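Local coordinates for conserved domain protein (Streptococcus pneumoniae, PDB 4IAJ) that is of unknown function but belongs to the DUF4649 family and forms a small alpha+beta domain that packs with further copies of itself in the crystal, at residues 64-67 against 68-72. Sequence-based numbering, arbitrary orientation. Where two conformers were deposited one is given.
Sequences DIFF and YLMKQ
Tyr68 N donates to Asp64 O at 3.1 Å, the first of the i to i+4 bonds that make helix 65-71 a compact worked example of how helical bonding brings side chains four residues apart onto the same flank. The Tyr68 ring, sent off with CG anti to the backbone N (chi1 172°), meets Tyr58 edge-to-face. Leu69 N reaches Ile65 O at 2.9 Å in a nearly straight bond. On the same flank, Leu69 CD1 lies 3.7 Å from Ile65 CG2, the two side chains running side by side; this is the inward face, which packs on Ile9 and Ile7 of strand 7-12 and on Phe29 and Tyr26 of helix 26-35. Met70, present as selenomethionine, serves the other flank. Its backbone N bonds to Phe66 O at 3.3 Å, the donor tilted from the carbonyl plane, while Phe66 and Met70 pack against their own counterparts in a second subunit. Met70 SE makes an oblique Met-aromatic contact, 3.7 Å from Phe66 CE2. A bend at chi3 (14°) carries Met70 CE to 3.9 Å from Phe67 CD1. Lys71 N makes a weak bond to Phe67 O, bent to 133°, and Lys71 CG lies 3.4 Å from that same oxygen.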
loop_
_atom_site.group_PDB
_atom_site.type_symbol
_atom_site.label_atom_id
_atom_site.label_comp_id
_atom_site.label_asym_id
_atom_site.label_seq_id
_atom_site.Cartn_x
_atom_site.Cartn_y
_atom_site.Cartn_z
ATOM N N ASP B 64 -13.580 -10.001 3.302
ATOM C CA ASP B 64 -14.285 -10.395 4.533
ATOM C C ASP B 64 -14.678 -11.873 4.609
ATOM O O ASP B 64 -15.262 -12.315 5.614
ATOM C CB ASP B 64 -15.552 -9.552 4.693
ATOM C CG ASP B 64 -15.274 -8.171 5.208
ATOM O OD1 ASP B 64 -14.214 -7.957 5.835
ATOM O OD2 ASP B 64 -16.139 -7.295 5.019
ATOM N N ILE B 65 -14.367 -12.648 3.577
ATOM C CA ILE B 65 -14.678 -14.083 3.603
ATOM C C ILE B 65 -13.956 -14.841 4.705
ATOM O O ILE B 65 -14.571 -15.642 5.409
ATOM C CB ILE B 65 -14.380 -14.784 2.270
ATOM C CG1 ILE B 65 -15.288 -14.244 1.170
ATOM C CG2 ILE B 65 -14.625 -16.291 2.415
ATOM C CD1 ILE B 65 -14.921 -14.751 -0.211
ATOM N N PHE B 66 -12.666 -14.569 4.879
ATOM C CA PHE B 66 -11.877 -15.253 5.904
ATOM C C PHE B 66 -12.534 -15.169 7.283
ATOM O O PHE B 66 -12.674 -16.168 7.970
ATOM C CB PHE B 66 -10.446 -14.681 5.936
ATOM C CG PHE B 66 -9.534 -15.361 6.913
ATOM C CD1 PHE B 66 -8.868 -16.523 6.567
ATOM C CD2 PHE B 66 -9.322 -14.829 8.172
ATOM C CE1 PHE B 66 -8.021 -17.158 7.463
ATOM C CE2 PHE B 66 -8.477 -15.456 9.069
ATOM C CZ PHE B 66 -7.824 -16.623 8.715
ATOM N N PHE B 67 -12.954 -13.976 7.681
ATOM C CA PHE B 67 -13.563 -13.795 8.999
ATOM C C PHE B 67 -14.960 -14.400 9.073
ATOM O O PHE B 67 -15.304 -15.030 10.065
ATOM C CB PHE B 67 -13.578 -12.309 9.349
ATOM C CG PHE B 67 -12.200 -11.727 9.431
ATOM C CD1 PHE B 67 -11.407 -11.966 10.544
ATOM C CD2 PHE B 67 -11.653 -11.031 8.353
ATOM C CE1 PHE B 67 -10.119 -11.463 10.620
ATOM C CE2 PHE B 67 -10.356 -10.528 8.421
ATOM C CZ PHE B 67 -9.588 -10.754 9.557
ATOM N N TYR B 68 -15.758 -14.202 8.027
ATOM C CA TYR B 68 -17.078 -14.838 7.923
ATOM C C TYR B 68 -17.013 -16.342 8.163
ATOM O O TYR B 68 -17.744 -16.865 8.999
ATOM C CB TYR B 68 -17.701 -14.547 6.553
ATOM C CG TYR B 68 -18.985 -15.308 6.239
ATOM C CD1 TYR B 68 -20.235 -14.856 6.691
ATOM C CD2 TYR B 68 -18.946 -16.450 5.451
ATOM C CE1 TYR B 68 -21.403 -15.545 6.372
ATOM C CE2 TYR B 68 -20.097 -17.138 5.125
ATOM C CZ TYR B 68 -21.319 -16.694 5.584
ATOM O OH TYR B 68 -22.429 -17.419 5.234
ATOM N N LEU B 69 -16.153 -17.034 7.419
ATOM C CA LEU B 69 -16.053 -18.487 7.512
ATOM C C LEU B 69 -15.633 -18.930 8.902
ATOM O O LEU B 69 -16.137 -19.923 9.410
ATOM C CB LEU B 69 -15.072 -19.042 6.470
ATOM C CG LEU B 69 -15.567 -19.041 5.027
ATOM C CD1 LEU B 69 -14.518 -19.631 4.093
ATOM C CD2 LEU B 69 -16.881 -19.803 4.893
HETATM N N MSE B 70 -14.732 -18.175 9.517
HETATM C CA MSE B 70 -14.201 -18.522 10.831
HETATM C C MSE B 70 -15.252 -18.488 11.899
HETATM O O MSE B 70 -15.120 -19.167 12.902
HETATM C CB MSE B 70 -13.144 -17.516 11.261
HETATM C CG MSE B 70 -11.776 -18.154 11.320
HETATM SE SE MSE B 70 -10.516 -16.766 11.901
HETATM C CE MSE B 70 -11.604 -15.288 12.597
ATOM N N LYS B 71 -16.284 -17.671 11.705
ATOM C CA LYS B 71 -17.351 -17.488 12.691
ATOM C C LYS B 71 -18.542 -18.407 12.435
ATOM O O LYS B 71 -19.364 -18.625 13.314
ATOM C CB LYS B 71 -17.832 -16.035 12.685
ATOM C CG LYS B 71 -16.813 -15.023 13.166
ATOM C CD LYS B 71 -17.477 -13.680 13.421
ATOM C CE LYS B 71 -16.480 -12.540 13.325
ATOM N NZ LYS B 71 -16.938 -11.382 14.134
ATOM N N GLN B 72 -18.653 -18.926 11.211
ATOM C CA GLN B 72 -19.721 -19.862 10.867
ATOM C C GLN B 72 -19.508 -21.231 11.519
ATOM O O GLN B 72 -18.378 -21.703 11.640
ATOM C CB GLN B 72 -19.801 -20.083 9.355
ATOM C CG GLN B 72 -20.236 -18.885 8.542
ATOM C CD GLN B 72 -21.642 -18.462 8.865
ATOM O OE1 GLN B 72 -21.868 -17.380 9.395
ATOM N NE2 GLN B 72 -22.594 -19.325 8.568
#